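Local coordinates for glycoside hydrolase family 61 protein (Myceliophthora thermophila, PDB 5UFV), which cleaves cellulose oxidatively with a single copper ion, yielding C1-oxidised products, as an AA9 lytic polysaccharide monooxygenase, at residues Asn8-Asp13 and Pro62-Thr67; Asp26-Gln31 and Glu171-Lys176; Gly78-Trp83 and Asp105-His110; Ala99-Ile104 and Ala191-Tyr196. All blocks are in the same frame, centred on the assembly; numbering follows the deposited sequence.

Overall arrangement
Contact 2 is wholly buried and contact 3 largely buried, whereas contacts 1 and 4 lie partly at the surface. Contact 1 belongs to the four-stranded antiparallel sheet; the other three reach the six-stranded sheet packed against it. Contacts 3 and 4 both use strand 101-107, pairing it with strand 80-86 and with strand 190-191 in turn, and meet through Trp83, which packs on Trp101 and Tyr196. Contacts 1 and 2 join the sheets through Ile9, whose CD1 touches Ile28 and Ile175. Cys172 of contact 2 touches Trp101 of contact 4. Chemically, contacts 1 and 3 are backbone ladders, whereas contacts 2 and 4 each add a tryptophan to a short stretch of backbone bonding.

Contact 1: residues Asn8-Asp13 and Pro62-Thr67; sequences NIAGKD and PGDTIT
Asn8 pairs with Thr67 as an antiparallel hydrogen-bonded pair: Asn8 N gives to Thr67 O at 2.8 Å, in the carbonyl plane, and Thr67 N returns a bond to Asn8 O at 2.9 Å. Their side chains share one face of the sheet, CB against CB at 4.0 Å. A chi1 of -170° carries the Asn8 amide to its own hairpin, where ND2 donates to Asp13 OD1 on the syn side at 2.8 Å, well out of the carboxylate plane. Ile9 faces the other way and forms a non-hydrogen-bonded pair with Ile66, CG1 lying 4.2 Å from Ile66 CG2; its CA also makes a C-H...O contact with Thr65 O. Ala10 N gives Thr65 O a nearly straight bond of 3.1 Å, while Ala10 CB rests on Asp64 OD2 at 3.8 Å, a carboxylate oxygen also held by Ala61 N. From Ile9 to Lys12 the chain makes the type I' turn of a two-residue beta hairpin. Strand 4-9 thus lies between 12-15 and 65-70, and 136-141 follows beyond, with Ser139 bonding Thr67 OG1; the Ile9 side chain packs on Ile175 of strand 167-177 in the other sheet.

Contact 2: residues Asp26-Gln31 and Glu171-Lys176; sequences DVIQWQ and ECAQIK
The indole of Trp30 has Cys172 CB over one face, 4.0 Å above the plane and offset toward the rim, while the amide of Gln174 lies at its edge. There Trp30 NE1 donates to Gln174 OE1 at 3.0 Å, with the oxygen slightly tilted from the ring plane; amide and ring planes stand 66° apart. Gln174 reaches this edge by an extended chain (chi1 -59°), and its NE2 is held by Leu56 O, so both ends fix the amide's rotation. The amide of Gln29 passes near Glu171, NE2 lying 3.9 Å from Glu171 CB, but its polar atoms bond elsewhere, to Val4, Tyr7, Tyr17 and Trp32. The backbones make a single bridge, Gln29 with Ala173. Trp30 N bonds Cys172 O at 2.7 Å, and Gln174 N makes a weak bond to Ile28 O. A water accepts from Cys172 N at 3.1 Å and lies within bonding distance of Trp30 O, one of several acceptors competing for its protons. Ile28 CD1 packs on Ala173 CB at 4.0 Å. Cys172 is disulfide-linked to Cys48, and Glu171 follows two residues after the copper ligand Tyr169: a long loop is fastened along a core strand of the AA9 beta sandwich.

Contact 3: residues Gly78-Trp83 and Asp105-His110; sequences GPILVW and DEAGFH
Ile80 and Ala107 exchange two backbone bonds: Ile80 N gives to Ala107 O at 2.9 Å, in the carbonyl plane, and Ala107 N gives to Ile80 O at 3.0 Å. Next in this antiparallel ladder comes the non-hydrogen-bonded pair Leu81 and Glu106, where Glu106 CA makes a C-H...O contact of 3.2 Å with Ile80 O. In the following bonded pair Val82 N reaches Asp105 O at 3.2 Å from well above the carbonyl plane, and Asp105 N makes only a weak bond to Val82 O, also a probable acceptor for Ile104 N at the strand's corner. At the other end a water lies 2.7 Å from Gly78 O and farther from Gly108 O; it has more acceptors in reach than protons, so both need not be served at once. Val82 and Asp105 run side by side, CB to CB 3.9 Å. Asp105 OD2 is held by Ser140 OG and Trp138 NE1, and Asp105 OD1 takes a weak bond from Glu106 N. On the other face, Glu106 OE1 forms a salt bridge with Lys103 NZ. Strand 80-86 lies between 101-107 and 149-159, while strand 136-141 of the other sheet packs on the face of Ile80, Val82 and Ala107.

Contact 4: residues Ala99-Ile104 and Ala191-Tyr196; sequences AGWFKI and AAIPGY
Two backbone hydrogen bonds set Ala191 beside Trp101 at the edge of the sheet. Ala191 N donates to Trp101 O at 2.7 Å and Trp101 N to Ala191 O at 3.0 Å, the latter more bent, with an angle of 138° at the hydrogen; both donors lie in the plane of the carbonyl they address, and the two residues form an antiparallel hydrogen-bonded pair. A weaker polar contact adds to them: Ala99 CA approaches Ala191 O at 3.4 Å as a C-H...O contact. Ala191 O thus takes one N-H and one C-H, and also sits at the edge of the Trp101 indole, 3.6 Å from Trp101 CD1.

The apolar part is a CH-pi contact. Ile193 CD1 stands over the five-membered ring of Trp101, 3.5 Å from its centroid and 21° off the ring normal, with the two side chains crossing at about a right angle. A chi1 of -51° swings Ile193 CG1 away from its carbonyl carbon, and the extended chain beyond delivers the terminal methyl onto the indole; Ile193 CG1 follows at 3.7 Å from Trp101 CG. Ala99 CB lies against the peptide joining Ala191 to Ala192.

Outside the contact, Trp101 NE1 bonds Gly96 O, the indole meets the ring of Tyr85, and Ile193 O accepts from Arg47. The chemistry is thus divided: a short backbone pairing attaches strand 190-191 and the loop after it to the edge of strand 101-107, while the isoleucine methyl packs over the five-membered ring on one face of the indole and the indole's own polar atom is satisfied separately, so that its rotation is probably well fixed.

Contact 1: residues Asn8-Asp13 and Pro62-Thr67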
loop_
_atom_site.group_PDB
_atom_site.type_symbol
_atom_site.label_atom_id
_atom_site.label_comp_id
_atom_site.label_asym_id
_atom_site.label_seq_id
_atom_site.Cartn_x
_atom_site.Cartn_y
_atom_site.Cartn_z
ATOM N N ASN A 8 1.898 6.301 -12.410
ATOM C CA ASN A 8 3.003 6.536 -13.330
ATOM C C ASN A 8 4.118 5.532 -13.056
ATOM O O ASN A 8 4.717 5.525 -11.995
ATOM C CB ASN A 8 3.540 7.974 -13.246
ATOM C CG ASN A 8 4.524 8.279 -14.356
ATOM O OD1 ASN A 8 5.622 7.727 -14.398
ATOM N ND2 ASN A 8 4.116 9.109 -15.288
ATOM N N ILE A 9 4.386 4.683 -14.028
ATOM C CA ILE A 9 5.345 3.611 -13.862
ATOM C C ILE A 9 6.367 3.640 -14.978
ATOM O O ILE A 9 6.046 3.454 -16.157
ATOM C CB ILE A 9 4.645 2.247 -13.828
ATOM C CG1 ILE A 9 3.789 2.157 -12.556
ATOM C CG2 ILE A 9 5.672 1.121 -13.853
ATOM C CD1 ILE A 9 2.661 1.180 -12.629
ATOM N N ALA A 10 7.613 3.856 -14.565
ATOM C CA ALA A 10 8.765 3.954 -15.460
ATOM C C ALA A 10 8.514 5.060 -16.437
ATOM O O ALA A 10 8.736 4.886 -17.626
ATOM C CB ALA A 10 9.010 2.639 -16.172
ATOM N N GLY A 11 7.998 6.184 -15.930
ATOM C CA GLY A 11 7.665 7.334 -16.773
ATOM C C GLY A 11 6.398 7.275 -17.643
ATOM O O GLY A 11 6.150 8.214 -18.378
ATOM N N LYS A 12 5.591 6.212 -17.585
ATOM C CA LYS A 12 4.358 6.139 -18.389
ATOM C C LYS A 12 3.118 6.189 -17.515
ATOM O O LYS A 12 3.123 5.765 -16.355
ATOM C CB LYS A 12 4.301 4.865 -19.234
ATOM C CG LYS A 12 5.670 4.420 -19.714
ATOM C CD LYS A 12 5.649 3.429 -20.877
ATOM C CE LYS A 12 7.059 3.291 -21.445
ATOM N NZ LYS A 12 7.041 2.906 -22.884
ATOM N N ASP A 13 2.042 6.687 -18.114
ATOM C CA ASP A 13 0.806 6.951 -17.408
ATOM C C ASP A 13 -0.136 5.782 -17.580
ATOM O O ASP A 13 -0.316 5.283 -18.695
ATOM C CB ASP A 13 0.159 8.242 -17.923
ATOM C CG ASP A 13 0.798 9.498 -17.329
ATOM O OD1 ASP A 13 1.502 9.410 -16.299
ATOM O OD2 ASP A 13 0.601 10.593 -17.886
ATOM N N PRO A 62 13.961 -3.157 -12.458
ATOM C CA PRO A 62 14.402 -2.820 -11.121
ATOM C C PRO A 62 14.989 -1.428 -11.114
ATOM O O PRO A 62 15.610 -1.045 -12.095
ATOM C CB PRO A 62 15.486 -3.860 -10.848
ATOM C CG PRO A 62 15.081 -5.046 -11.670
ATOM C CD PRO A 62 14.474 -4.468 -12.910
ATOM N N GLY A 63 14.774 -0.682 -10.026
ATOM C CA GLY A 63 15.240 0.696 -9.899
ATOM C C GLY A 63 14.301 1.732 -10.505
ATOM O O GLY A 63 14.433 2.929 -10.233
ATOM N N ASP A 64 13.352 1.296 -11.328
ATOM C CA ASP A 64 12.358 2.212 -11.869
ATOM C C ASP A 64 11.385 2.664 -10.787
ATOM O O ASP A 64 11.174 1.984 -9.777
ATOM C CB ASP A 64 11.589 1.581 -13.033
ATOM C CG ASP A 64 12.396 1.575 -14.353
ATOM O OD1 ASP A 64 13.292 2.445 -14.537
ATOM O OD2 ASP A 64 12.102 0.713 -15.228
ATOM N N THR A 65 10.799 3.830 -11.015
ATOM C CA THR A 65 9.896 4.454 -10.062
ATOM C C THR A 65 8.418 4.033 -10.313
ATOM O O THR A 65 7.932 4.036 -11.464
ATOM C CB THR A 65 10.080 5.994 -10.116
ATOM O OG1 THR A 65 11.332 6.329 -9.507
ATOM C CG2 THR A 65 8.978 6.722 -9.371
ATOM N N ILE A 66 7.741 3.647 -9.223
ATOM C CA ILE A 66 6.286 3.465 -9.181
ATOM C C ILE A 66 5.641 4.613 -8.418
ATOM O O ILE A 66 5.862 4.767 -7.224
ATOM C CB ILE A 66 5.894 2.148 -8.489
ATOM C CG1 ILE A 66 6.439 0.976 -9.291
ATOM C CG2 ILE A 66 4.383 2.035 -8.398
ATOM C CD1 ILE A 66 6.211 -0.375 -8.656
ATOM N N THR A 67 4.845 5.408 -9.115
ATOM C CA THR A 67 4.132 6.505 -8.516
ATOM C C THR A 67 2.638 6.227 -8.592
ATOM O O THR A 67 2.120 5.991 -9.677
ATOM C CB THR A 67 4.388 7.778 -9.299
ATOM O OG1 THR A 67 5.782 8.075 -9.278
ATOM C CG2 THR A 67 3.591 8.950 -8.711
#

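Contact 2: residues Asp26-Gln31 and Glu171-Lys176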
loop_
_atom_site.group_PDB
_atom_site.type_symbol
_atom_site.label_atom_id
_atom_site.label_comp_id
_atom_site.label_asym_id
_atom_site.label_seq_id
_atom_site.Cartn_x
_atom_site.Cartn_y
_atom_site.Cartn_z
ATOM N N ASP A 26 -9.804 -1.751 -20.519
ATOM C CA ASP A 26 -8.647 -2.477 -19.983
ATOM C C ASP A 26 -7.732 -1.584 -19.130
ATOM O O ASP A 26 -7.345 -0.504 -19.569
ATOM C CB ASP A 26 -7.830 -3.084 -21.124
ATOM C CG ASP A 26 -8.534 -4.270 -21.816
ATOM O OD1 ASP A 26 -9.467 -4.859 -21.237
ATOM O OD2 ASP A 26 -8.139 -4.615 -22.969
ATOM N N VAL A 27 -7.391 -2.037 -17.923
ATOM C CA VAL A 27 -6.444 -1.316 -17.057
ATOM C C VAL A 27 -5.435 -2.245 -16.364
ATOM O O VAL A 27 -5.499 -3.452 -16.505
ATOM C CB VAL A 27 -7.185 -0.423 -16.018
ATOM C CG1 VAL A 27 -7.966 0.721 -16.704
ATOM C CG2 VAL A 27 -8.120 -1.253 -15.136
ATOM N N ILE A 28 -4.462 -1.683 -15.652
ATOM C CA ILE A 28 -3.473 -2.500 -14.911
ATOM C C ILE A 28 -3.931 -2.800 -13.467
ATOM O O ILE A 28 -3.421 -3.711 -12.811
ATOM C CB ILE A 28 -2.078 -1.847 -14.899
ATOM C CG1 ILE A 28 -2.091 -0.522 -14.126
ATOM C CG2 ILE A 28 -1.562 -1.594 -16.315
ATOM C CD1 ILE A 28 -0.709 -0.064 -13.689
ATOM N N GLN A 29 -4.923 -2.036 -13.010
ATOM C CA GLN A 29 -5.398 -2.059 -11.632
ATOM C C GLN A 29 -6.557 -3.049 -11.411
ATOM O O GLN A 29 -7.491 -3.122 -12.223
ATOM C CB GLN A 29 -5.860 -0.645 -11.228
ATOM C CG GLN A 29 -5.952 -0.420 -9.729
ATOM C CD GLN A 29 -6.470 0.967 -9.363
ATOM O OE1 GLN A 29 -7.453 1.443 -9.937
ATOM N NE2 GLN A 29 -5.819 1.619 -8.419
ATOM N N TRP A 30 -6.495 -3.773 -10.295
ATOM C CA TRP A 30 -7.560 -4.667 -9.860
ATOM C C TRP A 30 -8.732 -3.834 -9.383
ATOM O O TRP A 30 -8.561 -2.710 -8.962
ATOM C CB TRP A 30 -7.056 -5.575 -8.737
ATOM C CG TRP A 30 -6.173 -6.678 -9.205
ATOM C CD1 TRP A 30 -5.344 -6.670 -10.287
ATOM C CD2 TRP A 30 -6.003 -7.943 -8.590
ATOM N NE1 TRP A 30 -4.678 -7.881 -10.402
ATOM C CE2 TRP A 30 -5.068 -8.673 -9.360
ATOM C CE3 TRP A 30 -6.555 -8.545 -7.462
ATOM C CZ2 TRP A 30 -4.696 -9.949 -9.046
ATOM C CZ3 TRP A 30 -6.172 -9.820 -7.151
ATOM C CH2 TRP A 30 -5.265 -10.509 -7.940
ATOM N N GLN A 31 -9.928 -4.389 -9.462
ATOM C CA GLN A 31 -11.139 -3.614 -9.243
ATOM C C GLN A 31 -11.197 -3.200 -7.791
ATOM O O GLN A 31 -10.653 -3.850 -6.921
ATOM C CB GLN A 31 -12.406 -4.420 -9.578
ATOM C CG GLN A 31 -12.464 -5.064 -10.961
ATOM C CD GLN A 31 -11.782 -6.430 -11.016
ATOM O OE1 GLN A 31 -10.919 -6.752 -10.177
ATOM N NE2 GLN A 31 -12.152 -7.238 -11.997
ATOM N N GLU A 171 -5.318 -1.011 -2.711
ATOM C CA GLU A 171 -5.570 -1.321 -4.120
ATOM C C GLU A 171 -4.347 -2.042 -4.683
ATOM O O GLU A 171 -3.239 -1.808 -4.196
ATOM C CB GLU A 171 -5.822 -0.046 -4.925
ATOM C CG GLU A 171 -7.250 0.489 -4.902
ATOM C CD GLU A 171 -7.539 1.430 -3.745
ATOM O OE1 GLU A 171 -6.649 2.182 -3.312
ATOM O OE2 GLU A 171 -8.688 1.433 -3.267
ATOM N N CYS A 172 -4.574 -2.908 -5.686
ATOM C CA CYS A 172 -3.525 -3.668 -6.410
ATOM C C CYS A 172 -3.513 -3.351 -7.909
ATOM O O CYS A 172 -4.574 -3.074 -8.511
ATOM C CB CYS A 172 -3.682 -5.190 -6.244
ATOM S SG CYS A 172 -3.777 -5.627 -4.503
ATOM N N ALA A 173 -2.298 -3.416 -8.472
ATOM C CA ALA A 173 -2.018 -3.167 -9.897
ATOM C C ALA A 173 -1.001 -4.173 -10.390
ATOM O O ALA A 173 -0.315 -4.793 -9.584
ATOM C CB ALA A 173 -1.477 -1.764 -10.102
ATOM N N GLN A 174 -0.895 -4.323 -11.699
ATOM C CA GLN A 174 -0.081 -5.389 -12.295
ATOM C C GLN A 174 1.211 -4.858 -12.959
ATOM O O GLN A 174 1.167 -3.996 -13.845
ATOM C CB GLN A 174 -0.928 -6.183 -13.297
ATOM C CG GLN A 174 -2.153 -6.795 -12.649
ATOM C CD GLN A 174 -2.866 -7.835 -13.483
ATOM O OE1 GLN A 174 -3.435 -8.772 -12.938
ATOM N NE2 GLN A 174 -2.861 -7.673 -14.783
ATOM N N ILE A 175 2.351 -5.374 -12.512
ATOM C CA ILE A 175 3.664 -4.937 -13.002
ATOM C C ILE A 175 4.432 -6.137 -13.556
ATOM O O ILE A 175 4.625 -7.143 -12.848
ATOM C CB ILE A 175 4.517 -4.351 -11.871
ATOM C CG1 ILE A 175 3.691 -3.394 -11.022
ATOM C CG2 ILE A 175 5.761 -3.671 -12.427
ATOM C CD1 ILE A 175 3.561 -2.007 -11.583
ATOM N N LYS A 176 4.849 -6.026 -14.819
ATOM C CA LYS A 176 5.753 -6.991 -15.406
ATOM C C LYS A 176 7.168 -6.435 -15.267
ATOM O O LYS A 176 7.544 -5.490 -15.985
ATOM C CB LYS A 176 5.419 -7.288 -16.868
ATOM C CG LYS A 176 6.238 -8.461 -17.367
ATOM C CD LYS A 176 6.023 -8.820 -18.830
ATOM C CE LYS A 176 4.575 -9.148 -19.207
ATOM N NZ LYS A 176 4.064 -10.457 -18.710
HETATM O O HOH W 1 -7.585 -2.887 -6.393
#

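Contact 3: residues Gly78-Trp83 and Asp105-His110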
loop_
_atom_site.group_PDB
_atom_site.type_symbol
_atom_site.label_atom_id
_atom_site.label_comp_id
_atom_site.label_asym_id
_atom_site.label_seq_id
_atom_site.Cartn_x
_atom_site.Cartn_y
_atom_site.Cartn_z
ATOM N N GLY A 78 -1.718 8.265 9.943
ATOM C CA GLY A 78 -1.537 6.848 9.808
ATOM C C GLY A 78 -0.447 6.552 8.787
ATOM O O GLY A 78 0.005 7.441 8.054
ATOM N N PRO A 79 -0.007 5.290 8.726
ATOM C CA PRO A 79 1.054 4.917 7.810
ATOM C C PRO A 79 0.668 4.685 6.333
ATOM O O PRO A 79 -0.501 4.512 5.980
ATOM C CB PRO A 79 1.578 3.613 8.417
ATOM C CG PRO A 79 0.402 3.024 9.071
ATOM C CD PRO A 79 -0.331 4.198 9.655
ATOM N N ILE A 80 1.697 4.702 5.503
ATOM C CA ILE A 80 1.617 4.359 4.108
ATOM C C ILE A 80 2.421 3.082 3.972
ATOM O O ILE A 80 3.538 3.020 4.468
ATOM C CB ILE A 80 2.333 5.429 3.258
ATOM C CG1 ILE A 80 1.671 6.780 3.462
ATOM C CG2 ILE A 80 2.330 5.045 1.797
ATOM C CD1 ILE A 80 2.370 7.902 2.745
ATOM N N LEU A 81 1.862 2.081 3.301
ATOM C CA LEU A 81 2.607 0.890 2.961
ATOM C C LEU A 81 2.489 0.559 1.476
ATOM O O LEU A 81 1.404 0.658 0.899
ATOM C CB LEU A 81 2.097 -0.286 3.766
ATOM C CG LEU A 81 2.431 -0.246 5.265
ATOM C CD1 LEU A 81 1.453 0.617 6.038
ATOM C CD2 LEU A 81 2.434 -1.661 5.836
ATOM N N VAL A 82 3.607 0.154 0.870
ATOM C CA VAL A 82 3.602 -0.295 -0.490
ATOM C C VAL A 82 4.263 -1.636 -0.545
ATOM O O VAL A 82 5.382 -1.784 -0.087
ATOM C CB VAL A 82 4.390 0.646 -1.388
ATOM C CG1 VAL A 82 4.215 0.222 -2.841
ATOM C CG2 VAL A 82 3.971 2.099 -1.149
ATOM N N TRP A 83 3.575 -2.611 -1.122
ATOM C CA TRP A 83 4.023 -3.976 -1.133
ATOM C C TRP A 83 4.050 -4.507 -2.530
ATOM O O TRP A 83 3.415 -3.986 -3.416
ATOM C CB TRP A 83 3.037 -4.879 -0.416
ATOM C CG TRP A 83 2.586 -4.508 0.966
ATOM C CD1 TRP A 83 1.782 -3.461 1.322
ATOM C CD2 TRP A 83 2.829 -5.251 2.166
ATOM N NE1 TRP A 83 1.554 -3.480 2.683
ATOM C CE2 TRP A 83 2.177 -4.572 3.220
ATOM C CE3 TRP A 83 3.538 -6.421 2.451
ATOM C CZ2 TRP A 83 2.202 -5.027 4.522
ATOM C CZ3 TRP A 83 3.565 -6.872 3.758
ATOM C CH2 TRP A 83 2.898 -6.185 4.771
ATOM N N ASP A 105 8.196 -0.115 0.356
ATOM C CA ASP A 105 8.207 1.260 0.856
ATOM C C ASP A 105 7.308 1.393 2.095
ATOM O O ASP A 105 6.419 0.579 2.321
ATOM C CB ASP A 105 7.747 2.210 -0.250
ATOM C CG ASP A 105 8.321 3.626 -0.106
ATOM O OD1 ASP A 105 9.196 3.837 0.767
ATOM O OD2 ASP A 105 7.909 4.535 -0.881
ATOM N N GLU A 106 7.548 2.408 2.908
ATOM C CA GLU A 106 6.692 2.672 4.070
ATOM C C GLU A 106 6.972 4.065 4.623
ATOM O O GLU A 106 8.066 4.576 4.488
ATOM C CB GLU A 106 6.932 1.648 5.180
ATOM C CG GLU A 106 8.364 1.705 5.735
ATOM C CD GLU A 106 8.618 0.818 6.953
ATOM O OE1 GLU A 106 7.730 -0.006 7.368
ATOM O OE2 GLU A 106 9.748 0.954 7.499
ATOM N N ALA A 107 5.973 4.675 5.242
ATOM C CA ALA A 107 6.177 5.947 5.913
ATOM C C ALA A 107 5.213 6.003 7.065
ATOM O O ALA A 107 4.082 5.522 6.949
ATOM C CB ALA A 107 5.954 7.107 4.963
ATOM N N GLY A 108 5.671 6.559 8.181
ATOM C CA GLY A 108 4.892 6.639 9.383
ATOM C C GLY A 108 5.008 7.993 10.030
ATOM O O GLY A 108 4.844 9.007 9.385
ATOM N N PHE A 109 5.285 7.984 11.324
ATOM C CA PHE A 109 5.138 9.143 12.144
ATOM C C PHE A 109 6.500 9.725 12.455
ATOM O O PHE A 109 7.378 9.014 12.875
ATOM C CB PHE A 109 4.453 8.754 13.443
ATOM C CG PHE A 109 4.281 9.897 14.392
ATOM C CD1 PHE A 109 3.338 10.882 14.134
ATOM C CD2 PHE A 109 5.079 10.009 15.514
ATOM C CE1 PHE A 109 3.186 11.949 14.989
ATOM C CE2 PHE A 109 4.941 11.085 16.382
ATOM C CZ PHE A 109 3.984 12.051 16.120
ATOM N N HIS A 110 6.650 11.030 12.273
ATOM C CA HIS A 110 7.926 11.697 12.486
ATOM C C HIS A 110 7.793 12.905 13.416
ATOM O O HIS A 110 8.691 13.720 13.502
ATOM C CB HIS A 110 8.539 12.096 11.122
ATOM C CG HIS A 110 7.786 13.181 10.398
ATOM N ND1 HIS A 110 7.085 12.948 9.226
ATOM C CD2 HIS A 110 7.641 14.509 10.663
ATOM C CE1 HIS A 110 6.538 14.082 8.807
ATOM N NE2 HIS A 110 6.855 15.041 9.664
HETATM O O HOH W 2 2.397 8.335 7.341
#

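Contact 4: residues Ala99-Ile104 and Ala191-Tyr196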
loop_
_atom_site.group_PDB
_atom_site.type_symbol
_atom_site.label_atom_id
_atom_site.label_comp_id
_atom_site.label_asym_id
_atom_site.label_seq_id
_atom_site.Cartn_x
_atom_site.Cartn_y
_atom_site.Cartn_z
ATOM N N ALA A 99 2.116 -16.369 1.702
ATOM C CA ALA A 99 3.048 -15.418 2.275
ATOM C C ALA A 99 4.017 -15.031 1.201
ATOM O O ALA A 99 5.181 -15.399 1.227
ATOM C CB ALA A 99 3.763 -16.029 3.457
ATOM N N GLY A 100 3.506 -14.300 0.225
ATOM C CA GLY A 100 4.317 -13.769 -0.845
ATOM C C GLY A 100 4.490 -12.275 -0.759
ATOM O O GLY A 100 5.332 -11.710 -1.465
ATOM N N TRP A 101 3.716 -11.598 0.076
ATOM C CA TRP A 101 3.792 -10.124 0.107
ATOM C C TRP A 101 4.992 -9.580 0.878
ATOM O O TRP A 101 5.212 -9.913 2.052
ATOM C CB TRP A 101 2.547 -9.527 0.716
ATOM C CG TRP A 101 1.357 -9.810 -0.096
ATOM C CD1 TRP A 101 0.513 -10.841 0.068
ATOM C CD2 TRP A 101 0.867 -9.050 -1.217
ATOM N NE1 TRP A 101 -0.478 -10.778 -0.856
ATOM C CE2 TRP A 101 -0.276 -9.687 -1.670
ATOM C CE3 TRP A 101 1.297 -7.898 -1.877
ATOM C CZ2 TRP A 101 -1.019 -9.211 -2.763
ATOM C CZ3 TRP A 101 0.549 -7.410 -2.952
ATOM C CH2 TRP A 101 -0.594 -8.062 -3.373
ATOM N N PHE A 102 5.749 -8.713 0.230
ATOM C CA PHE A 102 6.835 -8.047 0.901
ATOM C C PHE A 102 6.741 -6.535 0.677
ATOM O O PHE A 102 6.331 -6.084 -0.381
ATOM C CB PHE A 102 8.169 -8.633 0.414
ATOM C CG PHE A 102 8.391 -8.492 -1.071
ATOM C CD1 PHE A 102 7.950 -9.467 -1.947
ATOM C CD2 PHE A 102 9.053 -7.377 -1.590
ATOM C CE1 PHE A 102 8.155 -9.343 -3.308
ATOM C CE2 PHE A 102 9.259 -7.247 -2.959
ATOM C CZ PHE A 102 8.809 -8.237 -3.816
ATOM N N LYS A 103 7.132 -5.767 1.692
ATOM C CA LYS A 103 7.169 -4.306 1.617
ATOM C C LYS A 103 8.356 -3.817 0.822
ATOM O O LYS A 103 9.483 -4.274 1.024
ATOM C CB LYS A 103 7.241 -3.696 3.020
ATOM C CG LYS A 103 5.895 -3.682 3.726
ATOM C CD LYS A 103 5.989 -3.782 5.241
ATOM C CE LYS A 103 6.459 -2.491 5.895
ATOM N NZ LYS A 103 6.424 -2.552 7.381
ATOM N N ILE A 104 8.098 -2.845 -0.048
ATOM C CA ILE A 104 9.152 -2.108 -0.708
ATOM C C ILE A 104 9.255 -0.657 -0.233
ATOM O O ILE A 104 10.278 -0.036 -0.423
ATOM C CB ILE A 104 8.986 -2.144 -2.236
ATOM C CG1 ILE A 104 7.765 -1.382 -2.680
ATOM C CG2 ILE A 104 8.880 -3.585 -2.728
ATOM C CD1 ILE A 104 7.652 -1.335 -4.184
ATOM N N ALA A 191 4.921 -11.765 4.051
ATOM C CA ALA A 191 3.699 -11.985 4.845
ATOM C C ALA A 191 2.503 -12.311 3.957
ATOM O O ALA A 191 2.501 -12.053 2.753
ATOM C CB ALA A 191 3.371 -10.746 5.638
ATOM N N ALA A 192 1.488 -12.888 4.575
ATOM C CA ALA A 192 0.188 -13.021 3.968
ATOM C C ALA A 192 -0.620 -11.760 4.216
ATOM O O ALA A 192 -0.375 -11.031 5.183
ATOM C CB ALA A 192 -0.530 -14.227 4.565
ATOM N N ILE A 193 -1.572 -11.500 3.330
ATOM C CA ILE A 193 -2.524 -10.405 3.528
ATOM C C ILE A 193 -3.915 -10.894 3.119
ATOM O O ILE A 193 -4.102 -11.320 1.976
ATOM C CB ILE A 193 -2.199 -9.191 2.660
ATOM C CG1 ILE A 193 -0.745 -8.773 2.811
ATOM C CG2 ILE A 193 -3.069 -8.020 3.048
ATOM C CD1 ILE A 193 -0.343 -7.726 1.785
ATOM N N PRO A 194 -4.894 -10.884 4.022
ATOM C CA PRO A 194 -4.741 -10.560 5.450
ATOM C C PRO A 194 -3.818 -11.526 6.171
ATOM O O PRO A 194 -3.593 -12.629 5.675
ATOM C CB PRO A 194 -6.165 -10.732 5.993
ATOM C CG PRO A 194 -6.830 -11.666 5.035
ATOM C CD PRO A 194 -6.245 -11.368 3.696
ATOM N N GLY A 195 -3.287 -11.105 7.321
ATOM C CA GLY A 195 -2.360 -11.940 8.078
ATOM C C GLY A 195 -1.176 -11.217 8.699
ATOM O O GLY A 195 -0.719 -11.583 9.783
ATOM N N TYR A 196 -0.664 -10.198 8.023
ATOM C CA TYR A 196 0.536 -9.515 8.504
ATOM C C TYR A 196 0.363 -8.753 9.827
ATOM O O TYR A 196 1.353 -8.356 10.466
ATOM C CB TYR A 196 1.079 -8.572 7.420
ATOM C CG TYR A 196 0.318 -7.277 7.230
ATOM C CD1 TYR A 196 0.663 -6.139 7.945
ATOM C CD2 TYR A 196 -0.723 -7.184 6.311
ATOM C CE1 TYR A 196 -0.011 -4.956 7.767
ATOM C CE2 TYR A 196 -1.409 -5.995 6.121
ATOM C CZ TYR A 196 -1.047 -4.875 6.855
ATOM O OH TYR A 196 -1.720 -3.671 6.688
#